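Local coordinates for methionine-binding protein (Coxiella burnetii, PDB 3TQW) that binds methionine and, as a periplasmic lipoprotein of the NlpA family, probably delivers it to an ABC transporter, at residues T15-V20 and K230-D235. Numbering follows the deposited sequence.
Sequences TQLMEV and KKIFGD
Phe233 offers Leu17 the edge of its ring: CB of Leu17 lies near the ring plane, 4.4 Å from CE2, while Ile232, the preceding residue on the same helix, sets its CG2 over one face, 3.5 Å above the plane and shifted toward the rim. The other branch of Ile232 does most of the reaching across. With CG1 anti to the carbonyl carbon (chi1 -61°) and the chain extended beyond it, the terminal CD1 comes against the backbone of helix 13-29 between Gln16 and Leu17, 4.0 Å from CB of Gln16 and 3.8 Å from the backbone N of Leu17. Helices 13-29 and 223-233 here pack together in the lobe of this periplasmic binding protein fold built on the six-stranded mixed sheet, through van der Waals contact with no hydrogen bond between the two segments. Leu17 continues the apolar seam onto Val225 and Ala229, and Val20 onto Val225 and Ala228. The side chain of Phe233 is about 8 Å from the bound methionine, whose pocket includes Glu14 and Tyr84, both neighbours of this phenylalanine, the Tyr84 ring meeting it with planes at about 50°.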
# COMPACT_ATOMS: atom_id res chain seq x y z
N THR A 15 7.69 6.78 -5.44
CA THR A 15 8.05 7.68 -6.53
C THR A 15 9.54 7.58 -6.82
O THR A 15 9.95 7.64 -7.98
CB THR A 15 7.64 9.14 -6.21
OG1 THR A 15 6.20 9.22 -6.21
CG2 THR A 15 8.18 10.10 -7.26
N GLN A 16 10.35 7.41 -5.78
CA GLN A 16 11.79 7.18 -5.98
C GLN A 16 12.01 5.90 -6.76
O GLN A 16 12.84 5.85 -7.67
CB GLN A 16 12.54 7.11 -4.65
CG GLN A 16 12.53 8.42 -3.88
CD GLN A 16 13.30 8.33 -2.57
OE1 GLN A 16 12.85 8.84 -1.55
NE2 GLN A 16 14.47 7.70 -2.61
N LEU A 17 11.27 4.86 -6.41
CA LEU A 17 11.35 3.60 -7.11
C LEU A 17 11.01 3.82 -8.59
O LEU A 17 11.70 3.33 -9.48
CB LEU A 17 10.41 2.56 -6.49
CG LEU A 17 10.51 1.17 -7.11
CD1 LEU A 17 11.84 0.53 -6.75
CD2 LEU A 17 9.36 0.28 -6.66
N MSE A 18 9.94 4.57 -8.84
CA MSE A 18 9.52 4.83 -10.21
C MSE A 18 10.55 5.66 -10.97
O MSE A 18 10.68 5.53 -12.19
CB MSE A 18 8.15 5.51 -10.25
CG MSE A 18 7.64 5.79 -11.67
SE MSE A 18 7.33 4.17 -12.75
CE MSE A 18 5.75 3.51 -11.83
N GLU A 19 11.30 6.50 -10.26
CA GLU A 19 12.34 7.29 -10.92
C GLU A 19 13.41 6.37 -11.51
O GLU A 19 13.93 6.63 -12.58
CB GLU A 19 13.00 8.29 -9.95
CG GLU A 19 12.15 9.50 -9.61
CD GLU A 19 12.15 10.57 -10.70
OE1 GLU A 19 12.84 10.41 -11.73
OE2 GLU A 19 11.44 11.58 -10.51
N VAL A 20 13.74 5.31 -10.79
CA VAL A 20 14.71 4.36 -11.29
C VAL A 20 14.11 3.59 -12.46
O VAL A 20 14.78 3.35 -13.47
CB VAL A 20 15.19 3.39 -10.18
CG1 VAL A 20 16.13 2.34 -10.77
CG2 VAL A 20 15.88 4.16 -9.07
N LYS A 230 15.63 -2.66 -2.90
CA LYS A 230 16.42 -3.07 -1.74
C LYS A 230 16.95 -1.87 -0.96
O LYS A 230 16.91 -1.86 0.27
CB LYS A 230 17.60 -3.96 -2.17
CG LYS A 230 17.36 -5.46 -2.03
CD LYS A 230 16.57 -6.01 -3.21
CE LYS A 230 16.37 -7.53 -3.10
NZ LYS A 230 15.55 -8.08 -4.23
N LYS A 231 17.45 -0.87 -1.66
CA LYS A 231 18.03 0.29 -0.99
C LYS A 231 16.95 1.16 -0.33
O LYS A 231 17.15 1.72 0.74
CB LYS A 231 18.87 1.14 -1.95
CG LYS A 231 20.03 0.39 -2.61
CD LYS A 231 21.05 1.38 -3.16
CE LYS A 231 21.85 0.83 -4.34
NZ LYS A 231 22.06 -0.64 -4.31
N ILE A 232 15.79 1.27 -0.99
CA ILE A 232 14.72 2.13 -0.51
C ILE A 232 13.88 1.46 0.57
O ILE A 232 13.53 2.08 1.57
CB ILE A 232 13.81 2.58 -1.68
CG1 ILE A 232 14.62 3.39 -2.71
CG2 ILE A 232 12.63 3.40 -1.16
CD1 ILE A 232 13.95 3.46 -4.07
N PHE A 233 13.56 0.18 0.38
CA PHE A 233 12.61 -0.53 1.23
C PHE A 233 13.21 -1.67 2.06
O PHE A 233 12.56 -2.20 2.97
CB PHE A 233 11.47 -1.11 0.38
CG PHE A 233 10.66 -0.07 -0.34
CD1 PHE A 233 9.65 0.62 0.31
CD2 PHE A 233 10.90 0.20 -1.68
CE1 PHE A 233 8.90 1.58 -0.36
CE2 PHE A 233 10.14 1.15 -2.35
CZ PHE A 233 9.14 1.84 -1.69
N GLY A 234 14.44 -2.07 1.73
CA GLY A 234 15.03 -3.24 2.35
C GLY A 234 14.10 -4.43 2.21
O GLY A 234 13.47 -4.62 1.16
N ASP A 235 13.99 -5.23 3.28
CA ASP A 235 13.10 -6.38 3.29
C ASP A 235 11.62 -5.99 3.26
O ASP A 235 10.75 -6.85 3.24
CB ASP A 235 13.37 -7.26 4.51
CG ASP A 235 14.78 -7.84 4.51
OD1 ASP A 235 15.37 -7.95 3.42
OD2 ASP A 235 15.29 -8.19 5.60